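Local coordinates for protein putative sortase (Streptococcus pneumoniae, PDB 2W1J) that probably acts as a class C sortase, a transpeptidase that covalently links pilin subunits as the pneumococcal pilus fibre is built, at residues 23-28 against 58-63; 29-34 against 99-104; 76-81 against 122-127; 91-96 against 112-117. One frame throughout, in Å; residues are numbered along the deposited sequence. Where two conformers were deposited one is given.

Interaction 1 of 4, residues 23-28 against 58-63; sequences ERMKLA and RMLEIH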
loop_
_atom_site.group_PDB
_atom_site.type_symbol
_atom_site.label_atom_id
_atom_site.label_comp_id
_atom_site.label_asym_id
_atom_site.label_seq_id
_atom_site.Cartn_x
_atom_site.Cartn_y
_atom_site.Cartn_z
ATOM N N GLU A 23 1.536 19.064 -10.483
ATOM C CA GLU A 23 0.402 18.660 -11.322
ATOM C C GLU A 23 -0.100 17.274 -10.925
ATOM O O GLU A 23 -1.308 17.033 -10.804
ATOM C CB GLU A 23 0.818 18.662 -12.798
ATOM C CG GLU A 23 1.217 20.029 -13.350
ATOM C CD GLU A 23 1.640 19.988 -14.811
ATOM O OE1 GLU A 23 2.113 18.929 -15.277
ATOM O OE2 GLU A 23 1.502 21.023 -15.497
ATOM N N ARG A 24 0.835 16.353 -10.748
ATOM C CA ARG A 24 0.475 14.981 -10.438
ATOM C C ARG A 24 -0.209 14.883 -9.083
ATOM O O ARG A 24 -1.174 14.132 -8.922
ATOM C CB ARG A 24 1.721 14.106 -10.468
ATOM C CG ARG A 24 2.304 13.855 -11.851
ATOM C CD ARG A 24 3.695 13.285 -11.693
ATOM N NE ARG A 24 4.289 12.829 -12.948
ATOM C CZ ARG A 24 4.336 11.555 -13.317
ATOM N NH1 ARG A 24 3.798 10.616 -12.544
ATOM N NH2 ARG A 24 4.907 11.219 -14.467
ATOM N N MET A 25 0.288 15.637 -8.109
ATOM C CA MET A 25 -0.299 15.603 -6.776
ATOM C C MET A 25 -1.689 16.237 -6.767
ATOM O O MET A 25 -2.550 15.820 -6.000
ATOM C CB MET A 25 0.632 16.261 -5.758
ATOM C CG MET A 25 1.931 15.480 -5.555
ATOM S SD MET A 25 1.744 13.776 -4.984
ATOM C CE MET A 25 1.044 14.031 -3.352
ATOM N N LYS A 26 -1.911 17.239 -7.609
ATOM C CA LYS A 26 -3.249 17.807 -7.763
ATOM C C LYS A 26 -4.231 16.713 -8.178
ATOM O O LYS A 26 -5.324 16.580 -7.615
ATOM C CB LYS A 26 -3.239 18.911 -8.826
ATOM C CG LYS A 26 -4.618 19.455 -9.215
ATOM C CD LYS A 26 -4.538 20.291 -10.481
ATOM C CE LYS A 26 -5.195 19.592 -11.652
ATOM N NZ LYS A 26 -6.664 19.790 -11.593
ATOM N N LEU A 27 -3.832 15.931 -9.170
ATOM C CA LEU A 27 -4.680 14.842 -9.651
ATOM C C LEU A 27 -4.905 13.777 -8.588
ATOM O O LEU A 27 -6.008 13.258 -8.437
ATOM C CB LEU A 27 -4.091 14.212 -10.913
ATOM C CG LEU A 27 -4.045 15.150 -12.122
ATOM C CD1 LEU A 27 -3.231 14.552 -13.264
ATOM C CD2 LEU A 27 -5.448 15.501 -12.582
ATOM N N ALA A 28 -3.852 13.449 -7.850
ATOM C CA ALA A 28 -3.952 12.423 -6.816
ATOM C C ALA A 28 -4.860 12.905 -5.691
ATOM O O ALA A 28 -5.683 12.141 -5.172
ATOM C CB ALA A 28 -2.573 12.064 -6.265
ATOM N N ARG A 58 -2.265 6.381 -12.438
ATOM C CA ARG A 58 -1.215 6.788 -13.373
ATOM C C ARG A 58 -0.486 8.062 -12.954
ATOM O O ARG A 58 0.714 8.203 -13.192
ATOM C CB ARG A 58 -1.758 6.913 -14.800
ATOM C CG ARG A 58 -2.176 5.585 -15.424
ATOM C CD ARG A 58 -2.580 5.769 -16.873
ATOM N NE ARG A 58 -1.417 5.980 -17.728
ATOM C CZ ARG A 58 -1.479 6.365 -18.998
ATOM N NH1 ARG A 58 -2.655 6.585 -19.572
ATOM N NH2 ARG A 58 -0.363 6.529 -19.697
ATOM N N MET A 59 -1.207 8.989 -12.331
ATOM C CA MET A 59 -0.603 10.260 -11.935
ATOM C C MET A 59 0.534 10.090 -10.923
ATOM O O MET A 59 1.434 10.926 -10.851
ATOM C CB MET A 59 -1.659 11.245 -11.410
ATOM C CG MET A 59 -2.058 11.054 -9.950
ATOM S SD MET A 59 -3.001 9.547 -9.623
ATOM C CE MET A 59 -4.659 10.022 -10.112
ATOM N N LEU A 60 0.494 9.006 -10.153
ATOM C CA LEU A 60 1.496 8.757 -9.114
ATOM C C LEU A 60 2.638 7.871 -9.605
ATOM O O LEU A 60 3.610 7.643 -8.879
ATOM C CB LEU A 60 0.839 8.107 -7.893
ATOM C CG LEU A 60 -0.040 9.042 -7.058
ATOM C CD1 LEU A 60 -0.589 8.305 -5.845
ATOM C CD2 LEU A 60 0.758 10.276 -6.614
ATOM N N GLU A 61 2.536 7.393 -10.844
ATOM C CA GLU A 61 3.430 6.337 -11.310
ATOM C C GLU A 61 4.658 6.842 -12.034
ATOM O O GLU A 61 4.568 7.753 -12.848
ATOM C CB GLU A 61 2.684 5.366 -12.217
ATOM C CG GLU A 61 1.670 4.528 -11.476
ATOM C CD GLU A 61 0.862 3.644 -12.396
ATOM O OE1 GLU A 61 1.121 3.647 -13.617
ATOM O OE2 GLU A 61 -0.043 2.952 -11.890
ATOM N N ILE A 62 5.799 6.234 -11.719
ATOM C CA ILE A 62 6.988 6.303 -12.558
ATOM C C ILE A 62 7.282 4.881 -13.019
ATOM O O ILE A 62 7.518 3.993 -12.194
ATOM C CB ILE A 62 8.221 6.822 -11.791
ATOM C CG1 ILE A 62 7.948 8.192 -11.168
ATOM C CG2 ILE A 62 9.431 6.865 -12.717
ATOM C CD1 ILE A 62 9.135 8.760 -10.400
ATOM N N HIS A 63 7.245 4.665 -14.328
ATOM C CA HIS A 63 7.402 3.324 -14.871
ATOM C C HIS A 63 6.523 2.325 -14.126
ATOM O O HIS A 63 6.991 1.276 -13.681
ATOM C CB HIS A 63 8.865 2.894 -14.810
ATOM C CG HIS A 63 9.792 3.827 -15.522
ATOM N ND1 HIS A 63 11.059 4.117 -15.060
ATOM C CD2 HIS A 63 9.634 4.545 -16.660
ATOM C CE1 HIS A 63 11.642 4.968 -15.885
ATOM N NE2 HIS A 63 10.798 5.245 -16.862
HETATM O O HOH W 1 4.881 8.665 -15.879
#

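Interaction 2 of 4, residues 29-34 against 99-104; sequences QAFNDS and TSLPIG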
loop_
_atom_site.group_PDB
_atom_site.type_symbol
_atom_site.label_atom_id
_atom_site.label_comp_id
_atom_site.label_asym_id
_atom_site.label_seq_id
_atom_site.Cartn_x
_atom_site.Cartn_y
_atom_site.Cartn_z
ATOM N N GLN A 29 -4.720 14.176 -5.315
ATOM C CA GLN A 29 -5.551 14.729 -4.253
ATOM C C GLN A 29 -7.022 14.745 -4.663
ATOM O O GLN A 29 -7.907 14.461 -3.855
ATOM C CB GLN A 29 -5.096 16.140 -3.865
ATOM C CG GLN A 29 -5.738 16.613 -2.582
ATOM C CD GLN A 29 -5.325 15.738 -1.414
ATOM O OE1 GLN A 29 -4.143 15.645 -1.097
ATOM N NE2 GLN A 29 -6.287 15.075 -0.795
ATOM N N ALA A 30 -7.279 15.129 -5.909
ATOM C CA ALA A 30 -8.646 15.168 -6.414
ATOM C C ALA A 30 -9.255 13.771 -6.381
ATOM O O ALA A 30 -10.423 13.600 -6.032
ATOM C CB ALA A 30 -8.671 15.720 -7.835
ATOM N N PHE A 31 -8.469 12.771 -6.769
ATOM C CA PHE A 31 -8.921 11.389 -6.731
ATOM C C PHE A 31 -9.300 10.967 -5.308
ATOM O O PHE A 31 -10.352 10.369 -5.082
ATOM C CB PHE A 31 -7.817 10.501 -7.302
ATOM C CG PHE A 31 -8.170 9.041 -7.362
ATOM C CD1 PHE A 31 -8.046 8.240 -6.240
ATOM C CD2 PHE A 31 -8.622 8.473 -8.540
ATOM C CE1 PHE A 31 -8.356 6.891 -6.291
ATOM C CE2 PHE A 31 -8.944 7.128 -8.597
ATOM C CZ PHE A 31 -8.813 6.340 -7.472
ATOM N N ASN A 32 -8.432 11.260 -4.345
ATOM C CA ASN A 32 -8.745 10.932 -2.957
ATOM C C ASN A 32 -9.954 11.691 -2.417
ATOM O O ASN A 32 -10.789 11.122 -1.709
ATOM C CB ASN A 32 -7.533 11.152 -2.051
ATOM C CG ASN A 32 -6.627 9.946 -2.004
ATOM O OD1 ASN A 32 -6.849 8.980 -2.733
ATOM N ND2 ASN A 32 -5.593 10.002 -1.164
ATOM N N ASP A 33 -10.065 12.971 -2.757
ATOM C CA ASP A 33 -11.158 13.776 -2.228
ATOM C C ASP A 33 -12.525 13.272 -2.708
ATOM O O ASP A 33 -13.524 13.421 -2.002
ATOM C CB ASP A 33 -10.975 15.245 -2.612
ATOM C CG ASP A 33 -9.807 15.909 -1.906
ATOM O OD1 ASP A 33 -9.196 15.307 -1.000
ATOM O OD2 ASP A 33 -9.517 17.075 -2.254
ATOM N N SER A 34 -12.560 12.670 -3.895
ATOM C CA SER A 34 -13.814 12.187 -4.483
ATOM C C SER A 34 -13.925 10.670 -4.444
ATOM O O SER A 34 -14.791 10.092 -5.089
ATOM C CB SER A 34 -13.957 12.659 -5.930
ATOM O OG SER A 34 -12.966 12.090 -6.765
ATOM N N THR A 99 -9.483 1.974 -2.000
ATOM C CA THR A 99 -8.894 2.652 -0.844
ATOM C C THR A 99 -8.134 3.902 -1.297
ATOM O O THR A 99 -7.895 4.100 -2.488
ATOM C CB THR A 99 -8.007 1.706 0.016
ATOM O OG1 THR A 99 -6.745 1.442 -0.620
ATOM C CG2 THR A 99 -8.749 0.401 0.305
ATOM N N SER A 100 -7.756 4.761 -0.356
ATOM C CA SER A 100 -7.100 6.020 -0.700
ATOM C C SER A 100 -5.756 5.771 -1.374
ATOM O O SER A 100 -5.028 4.832 -0.997
ATOM C CB SER A 100 -6.831 6.832 0.567
ATOM O OG SER A 100 -7.992 7.014 1.354
ATOM N N LEU A 101 -5.401 6.619 -2.338
ATOM C CA LEU A 101 -4.028 6.626 -2.828
ATOM C C LEU A 101 -3.071 7.000 -1.705
ATOM O O LEU A 101 -3.440 7.756 -0.790
ATOM C CB LEU A 101 -3.879 7.626 -3.963
ATOM C CG LEU A 101 -4.731 7.346 -5.201
ATOM C CD1 LEU A 101 -4.590 8.488 -6.190
ATOM C CD2 LEU A 101 -4.289 6.030 -5.838
ATOM N N PRO A 102 -1.837 6.473 -1.762
ATOM C CA PRO A 102 -0.899 6.627 -0.647
ATOM C C PRO A 102 -0.202 7.984 -0.692
ATOM O O PRO A 102 1.002 8.085 -0.956
ATOM C CB PRO A 102 0.084 5.469 -0.863
ATOM C CG PRO A 102 0.084 5.272 -2.355
ATOM C CD PRO A 102 -1.343 5.518 -2.774
ATOM N N ILE A 103 -0.980 9.021 -0.390
ATOM C CA ILE A 103 -0.478 10.390 -0.289
ATOM C C ILE A 103 -0.813 11.032 1.059
ATOM O O ILE A 103 -0.482 12.189 1.297
ATOM C CB ILE A 103 -1.006 11.284 -1.432
ATOM C CG1 ILE A 103 -2.532 11.402 -1.363
ATOM C CG2 ILE A 103 -0.559 10.729 -2.767
ATOM C CD1 ILE A 103 -3.140 12.447 -2.308
ATOM N N GLY A 104 -1.454 10.279 1.947
ATOM C CA GLY A 104 -1.768 10.769 3.287
ATOM C C GLY A 104 -2.796 11.874 3.306
ATOM O O GLY A 104 -3.378 12.225 2.272
HETATM O O HOH W 2 -5.567 12.463 0.516
HETATM O O HOH W 3 -2.419 14.564 0.759
HETATM O O HOH W 4 -9.199 9.215 0.287
#

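Interaction 3 of 4, residues 76-81 against 122-127; sequences VDLPVY and KMFTDL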
loop_
_atom_site.group_PDB
_atom_site.type_symbol
_atom_site.label_atom_id
_atom_site.label_comp_id
_atom_site.label_asym_id
_atom_site.label_seq_id
_atom_site.Cartn_x
_atom_site.Cartn_y
_atom_site.Cartn_z
ATOM N N VAL A 76 12.141 -4.988 4.897
ATOM C CA VAL A 76 11.268 -4.999 3.729
ATOM C C VAL A 76 11.350 -3.664 2.995
ATOM O O VAL A 76 11.345 -2.601 3.620
ATOM C CB VAL A 76 9.810 -5.266 4.147
ATOM C CG1 VAL A 76 8.854 -4.945 3.016
ATOM C CG2 VAL A 76 9.652 -6.694 4.605
ATOM N N ASP A 77 11.475 -3.707 1.674
ATOM C CA ASP A 77 11.302 -2.508 0.866
ATOM C C ASP A 77 10.730 -2.997 -0.450
ATOM O O ASP A 77 11.440 -3.603 -1.258
ATOM C CB ASP A 77 12.616 -1.745 0.670
ATOM C CG ASP A 77 12.399 -0.266 0.342
ATOM O OD1 ASP A 77 11.234 0.174 0.178
ATOM O OD2 ASP A 77 13.404 0.468 0.246
ATOM N N LEU A 78 9.432 -2.782 -0.641
ATOM C CA LEU A 78 8.736 -3.336 -1.804
ATOM C C LEU A 78 8.166 -2.236 -2.676
ATOM O O LEU A 78 7.551 -1.300 -2.171
ATOM C CB LEU A 78 7.576 -4.226 -1.370
ATOM C CG LEU A 78 7.897 -5.592 -0.782
ATOM C CD1 LEU A 78 6.584 -6.256 -0.399
ATOM C CD2 LEU A 78 8.663 -6.442 -1.788
ATOM N N PRO A 79 8.332 -2.363 -3.996
ATOM C CA PRO A 79 7.641 -1.438 -4.882
ATOM C C PRO A 79 6.139 -1.674 -4.808
ATOM O O PRO A 79 5.695 -2.814 -4.575
ATOM C CB PRO A 79 8.164 -1.818 -6.265
ATOM C CG PRO A 79 8.529 -3.270 -6.140
ATOM C CD PRO A 79 8.997 -3.462 -4.723
ATOM N N VAL A 80 5.365 -0.604 -4.976
ATOM C CA VAL A 80 3.910 -0.679 -4.923
ATOM C C VAL A 80 3.350 -0.369 -6.304
ATOM O O VAL A 80 3.700 0.650 -6.915
ATOM C CB VAL A 80 3.335 0.339 -3.900
ATOM C CG1 VAL A 80 1.822 0.306 -3.914
ATOM C CG2 VAL A 80 3.869 0.065 -2.502
ATOM N N TYR A 81 2.487 -1.252 -6.795
ATOM C CA TYR A 81 1.839 -1.079 -8.095
ATOM C C TYR A 81 0.353 -0.872 -7.892
ATOM O O TYR A 81 -0.186 -1.245 -6.850
ATOM C CB TYR A 81 2.049 -2.317 -8.974
ATOM C CG TYR A 81 3.499 -2.585 -9.267
ATOM C CD1 TYR A 81 4.263 -3.387 -8.435
ATOM C CD2 TYR A 81 4.115 -2.009 -10.370
ATOM C CE1 TYR A 81 5.601 -3.616 -8.701
ATOM C CE2 TYR A 81 5.449 -2.230 -10.638
ATOM C CZ TYR A 81 6.188 -3.028 -9.798
ATOM O OH TYR A 81 7.519 -3.247 -10.080
ATOM N N LYS A 122 10.136 -13.071 -0.179
ATOM C CA LYS A 122 9.521 -12.999 1.137
ATOM C C LYS A 122 8.298 -12.079 1.190
ATOM O O LYS A 122 7.387 -12.330 1.973
ATOM C CB LYS A 122 10.545 -12.643 2.220
ATOM C CG LYS A 122 11.172 -11.280 2.065
ATOM C CD LYS A 122 12.291 -11.059 3.074
ATOM C CE LYS A 122 12.601 -9.579 3.201
ATOM N NZ LYS A 122 13.715 -9.337 4.158
ATOM N N MET A 123 8.254 -11.060 0.332
ATOM C CA MET A 123 7.121 -10.127 0.313
ATOM C C MET A 123 6.738 -9.718 1.740
ATOM O O MET A 123 7.579 -9.172 2.452
ATOM C CB MET A 123 5.939 -10.702 -0.480
ATOM C CG MET A 123 6.268 -11.062 -1.940
ATOM S SD MET A 123 6.930 -9.668 -2.871
ATOM C CE MET A 123 6.832 -10.340 -4.530
ATOM N N PHE A 124 5.500 -9.991 2.159
ATOM C CA PHE A 124 5.025 -9.601 3.503
ATOM C C PHE A 124 5.029 -10.776 4.507
ATOM O O PHE A 124 4.345 -10.744 5.529
ATOM C CB PHE A 124 3.612 -9.000 3.446
ATOM C CG PHE A 124 3.551 -7.521 3.100
ATOM C CD1 PHE A 124 4.683 -6.734 2.904
ATOM C CD2 PHE A 124 2.304 -6.918 2.994
ATOM C CE1 PHE A 124 4.553 -5.377 2.592
ATOM C CE2 PHE A 124 2.165 -5.577 2.691
ATOM C CZ PHE A 124 3.283 -4.795 2.495
ATOM N N THR A 125 5.802 -11.820 4.229
ATOM C CA THR A 125 5.823 -12.981 5.124
ATOM C C THR A 125 6.092 -12.602 6.579
ATOM O O THR A 125 5.491 -13.179 7.497
ATOM C CB THR A 125 6.850 -14.023 4.661
ATOM O OG1 THR A 125 6.411 -14.559 3.414
ATOM C CG2 THR A 125 6.985 -15.160 5.686
ATOM N N ASP A 126 7.006 -11.661 6.799
ATOM C CA ASP A 126 7.389 -11.304 8.165
ATOM C C ASP A 126 6.487 -10.243 8.810
ATOM O O ASP A 126 6.801 -9.717 9.875
ATOM C CB ASP A 126 8.857 -10.868 8.224
ATOM C CG ASP A 126 9.826 -12.033 8.084
ATOM O OD1 ASP A 126 9.455 -13.195 8.384
ATOM O OD2 ASP A 126 10.974 -11.779 7.666
ATOM N N LEU A 127 5.350 -9.947 8.187
ATOM C CA LEU A 127 4.409 -9.006 8.798
ATOM C C LEU A 127 3.978 -9.466 10.188
ATOM O O LEU A 127 3.668 -8.636 11.047
ATOM C CB LEU A 127 3.175 -8.827 7.916
ATOM C CG LEU A 127 2.756 -7.396 7.594
ATOM C CD1 LEU A 127 3.877 -6.543 6.988
ATOM C CD2 LEU A 127 1.532 -7.400 6.683
#

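Interaction 4 of 4, residues 91-96 against 112-117; sequences QGAGHL and ITAHTG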
loop_
_atom_site.group_PDB
_atom_site.type_symbol
_atom_site.label_atom_id
_atom_site.label_comp_id
_atom_site.label_asym_id
_atom_site.label_seq_id
_atom_site.Cartn_x
_atom_site.Cartn_y
_atom_site.Cartn_z
ATOM N N GLN A 91 5.238 -9.445 -8.375
ATOM C CA GLN A 91 6.326 -8.496 -8.563
ATOM C C GLN A 91 6.623 -7.635 -7.325
ATOM O O GLN A 91 7.744 -7.170 -7.138
ATOM C CB GLN A 91 6.043 -7.615 -9.784
ATOM C CG GLN A 91 6.008 -8.384 -11.101
ATOM C CD GLN A 91 5.605 -7.521 -12.283
ATOM O OE1 GLN A 91 4.820 -6.582 -12.143
ATOM N NE2 GLN A 91 6.132 -7.843 -13.459
ATOM N N GLY A 92 5.623 -7.427 -6.473
ATOM C CA GLY A 92 5.798 -6.569 -5.305
ATOM C C GLY A 92 4.507 -6.453 -4.532
ATOM O O GLY A 92 3.784 -7.439 -4.383
ATOM N N ALA A 93 4.222 -5.256 -4.033
ATOM C CA ALA A 93 2.975 -4.996 -3.332
ATOM C C ALA A 93 1.971 -4.343 -4.276
ATOM O O ALA A 93 2.352 -3.649 -5.235
ATOM C CB ALA A 93 3.222 -4.087 -2.122
ATOM N N GLY A 94 0.688 -4.548 -3.999
ATOM C CA GLY A 94 -0.380 -3.936 -4.782
ATOM C C GLY A 94 -1.243 -3.027 -3.933
ATOM O O GLY A 94 -1.571 -3.337 -2.790
ATOM N N HIS A 95 -1.632 -1.895 -4.495
ATOM C CA HIS A 95 -2.557 -1.002 -3.820
ATOM C C HIS A 95 -3.985 -1.510 -4.012
ATOM O O HIS A 95 -4.397 -1.816 -5.136
ATOM C CB HIS A 95 -2.411 0.400 -4.397
ATOM C CG HIS A 95 -3.439 1.353 -3.890
ATOM N ND1 HIS A 95 -4.564 1.688 -4.614
ATOM C CD2 HIS A 95 -3.533 2.011 -2.709
ATOM C CE1 HIS A 95 -5.306 2.515 -3.899
ATOM N NE2 HIS A 95 -4.706 2.722 -2.740
ATOM N N LEU A 96 -4.739 -1.598 -2.920
ATOM C CA LEU A 96 -6.109 -2.084 -2.971
ATOM C C LEU A 96 -7.058 -1.033 -3.541
ATOM O O LEU A 96 -7.346 -0.014 -2.911
ATOM C CB LEU A 96 -6.567 -2.529 -1.583
ATOM C CG LEU A 96 -7.903 -3.279 -1.471
ATOM C CD1 LEU A 96 -7.916 -4.545 -2.316
ATOM C CD2 LEU A 96 -8.202 -3.615 -0.021
ATOM N N ILE A 112 -2.260 -1.485 1.376
ATOM C CA ILE A 112 -1.168 -2.007 0.560
ATOM C C ILE A 112 -1.052 -3.503 0.858
ATOM O O ILE A 112 -0.978 -3.895 2.021
ATOM C CB ILE A 112 0.165 -1.280 0.863
ATOM C CG1 ILE A 112 0.043 0.224 0.575
ATOM C CG2 ILE A 112 1.315 -1.911 0.058
ATOM C CD1 ILE A 112 1.280 1.013 0.929
ATOM N N THR A 113 -1.066 -4.313 -0.199
ATOM C CA THR A 113 -1.246 -5.764 -0.128
ATOM C C THR A 113 -0.010 -6.499 -0.638
ATOM O O THR A 113 0.566 -6.091 -1.644
ATOM C CB THR A 113 -2.384 -6.145 -1.088
ATOM O OG1 THR A 113 -3.508 -5.279 -0.882
ATOM C CG2 THR A 113 -2.794 -7.597 -0.919
ATOM N N ALA A 114 0.365 -7.600 0.007
ATOM C CA ALA A 114 1.407 -8.456 -0.559
ATOM C C ALA A 114 1.305 -9.862 0.014
ATOM O O ALA A 114 0.639 -10.081 1.035
ATOM C CB ALA A 114 2.807 -7.866 -0.321
ATOM N N HIS A 115 1.960 -10.811 -0.646
ATOM C CA HIS A 115 1.860 -12.219 -0.272
ATOM C C HIS A 115 2.581 -12.547 1.028
ATOM O O HIS A 115 3.520 -11.861 1.439
ATOM C CB HIS A 115 2.471 -13.100 -1.361
ATOM C CG HIS A 115 1.635 -13.226 -2.594
ATOM N ND1 HIS A 115 0.288 -13.516 -2.561
ATOM C CD2 HIS A 115 1.973 -13.156 -3.904
ATOM C CE1 HIS A 115 -0.173 -13.600 -3.797
ATOM N NE2 HIS A 115 0.831 -13.394 -4.632
ATOM N N THR A 116 2.149 -13.646 1.644
ATOM C CA THR A 116 2.919 -14.336 2.673
ATOM C C THR A 116 3.165 -15.763 2.191
ATOM O O THR A 116 2.261 -16.410 1.661
ATOM C CB THR A 116 2.173 -14.380 4.036
ATOM O OG1 THR A 116 2.295 -13.117 4.719
ATOM C CG2 THR A 116 2.748 -15.457 4.924
ATOM N N GLY A 117 4.396 -16.244 2.344
ATOM C CA GLY A 117 4.681 -17.650 2.076
ATOM C C GLY A 117 5.019 -18.005 0.639
ATOM O O GLY A 117 5.077 -19.183 0.301
HETATM O O HOH W 5 3.166 -9.879 -3.051
#

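Interaction 1 of 4, residues 23-28 against 58-63
Arg24 lies across the end of the short 3-10 turn 58-60 and, with a single nitrogen, grips the carbonyl of Met59 within the turn and that of Glu61 just after it. Its chain runs extended from CG to NE, passing alongside the Met59 carbonyl, with Arg24 CG 3.2 Å from Met59 O. Arg24 NH1 then bonds to Met59 O at 2.9 Å, with a bent N-H...O angle of 139°, and to Glu61 O at 3.0 Å, a straighter bond. Both oxygens are met from above their carbonyl planes. A water at the guanidinium edge takes a bond from Arg24 NH2 at 2.9 Å and gives one to Glu61 O, while Asp20 holds NE in a salt bridge. With partners on all three nitrogens, the guanidinium has little freedom to turn.

Beside this polar grip, Met59 bends back on itself, its CG set between backbone N and carbonyl carbon (chi1 82°), and slants over the helix surface: Met59 CB meets Leu27 CB at 3.9 Å, and Met59 CG rests on the backbone at Ala28. Leu60 starts away from the helix, yet its CD2 branch returns to touch Ala28 CB at 3.8 Å. Met25 SD comes to the same methyl, the two chains crossing nearly at right angles. An arginine bonded to carbonyls in and just after a 3-10 turn, beside apolar contacts, thus joins helix 18-33 to the segment leading into strand 65-71 of the sortase fold.

Interaction 2 of 4, residues 29-34 against 99-104
Asn32 pairs its side-chain amide with the backbone of Leu101 through two hydrogen bonds. Leu101 N gives to Asn32 OD1 at 2.8 Å, in the carbonyl plane and on a lone pair, while Asn32 ND2 gives to Leu101 O at 3.1 Å along a nearly straight line, 172° at the hydrogen. With both ends used, the amide cannot flip without losing both bonds. A water joins the network, accepting from Asn32 ND2 and Gln29 NE2 and donating to Gly104 O at 2.8 Å. Leu101 O also takes the bond from Ile103 N that closes an inverse gamma turn centred on Pro102; in this way helix 18-33, on the flank of the sortase sheet, holds the loop between strands 93-95 and 108-113 at this turn.

Around the amide, aliphatic groups of 99-104 pack against the helix side chains. Ile103 approaches from the opposite direction, its CG1 3.4 Å from Asn32 ND2, because that carbon sits between backbone N and carbonyl carbon (chi1 63°). Its CD1 also reaches Gln29 OE1 at 3.6 Å. Gln29 is bent at chi2 and holds Asp33 OD1 with NE2 at 2.9 Å. On the other flank Leu101 crosses Phe31 at about a right angle, Leu101 CD1 lying 3.5 Å from Phe31 CD1.

Interaction 3 of 4, residues 76-81 against 122-127
Leu78 reaches off its strand with both methyls engaged, one on Phe124 and the other on Met123. Leu78 CD1 lies obliquely against the ring, 3.7 Å from Phe124 CE1 and almost as near CD1 of the same ring. The second branch, Leu78 CD2, meets Met123 SD at 3.8 Å, and there the two side chains cross at roughly a right angle. Met123 leaves its backbone pointing away from the strand; the bend at chi2 (-56°) brings the sulfur back. Val76 lies on the same side of the strand, its CG1 at the edge of the Phe124 ring and its CG2 3.9 Å from Met123 O.

What presents these side chains is a type II' turn from Lys122 to Thr125. Lys122 O closes it by accepting from Thr125 N at 2.8 Å and also from Thr125 OG1, the latter in plane on a lone pair. Lys122 stretches along the flank to give its NZ to Asp75 O, just ahead of the strand.

Across the contact the two segments meet by van der Waals packing, mostly of apolar side chains. Phe124 continues inward to Leu174 and Thr176 of strand 170-178, Leu78 and Phe124 both touch Ala114, and Val76 packs on Ile71 of strand 65-71, so the turn closes over the sheet beside strand 76-82.

Interaction 4 of 4, residues 91-96 against 112-117
Strands 93-95 and 108-113 are antiparallel neighbours in the sortase sheet, and this contact is the end of their ladder. Gly94 and Thr113 form the hydrogen-bonded pair: Gly94 N gives to Thr113 O at 2.8 Å with an N-H...O angle of 161°, and Thr113 N returns a bond of equal length to Gly94 O. His95 and Ile112 follow as a non-hydrogen-bonded pair.

Ala93, at the start of its strand, packs closely. Its CA makes a C-H...O contact with Thr113 O, and its CB touches Ile112 CG2 at 3.6 Å and, more loosely, Ala114 CB at 4.2 Å. Past Ala93 and Ala114 the chains diverge, and a water bridges them, donating to Gly92 O and accepting from His115 N, each at 2.8 Å.

A glycerol, probably from crystallisation, is held by His115 ND1 and Thr116 N, while the His115 ring meets Trp44. At Gly94 and Thr113 the paired backbone N-H and C=O groups satisfy one another in a buried place, and the water takes over where direct pairing stops, satisfying Gly92 O and His115 N.

In the fold
Interactions 1 and 2 share helix 18-33, their centres about 11 Å apart, and merge where Met25 and Leu60 pack on Ile103 and Leu101. Interactions 3 and 4 lie about 7 Å apart between centres on neighbouring strands 76-82 and 93-95, with 91-96/112-117 nested inside the loop closed by 76-81/122-127; the backbone joins them at Phe124 N and His115 O. About 19 Å separates the centres of interactions 2 and 4, yet His95 NE2 reaches Ser100 O and links them. Along the chain, interaction 2 crosses 1, 3 and 4. Helix 18-33 is thus stitched to one flank of the sortase sheet, while interaction 3 lies on the opposite side of the chain's centre from interaction 2.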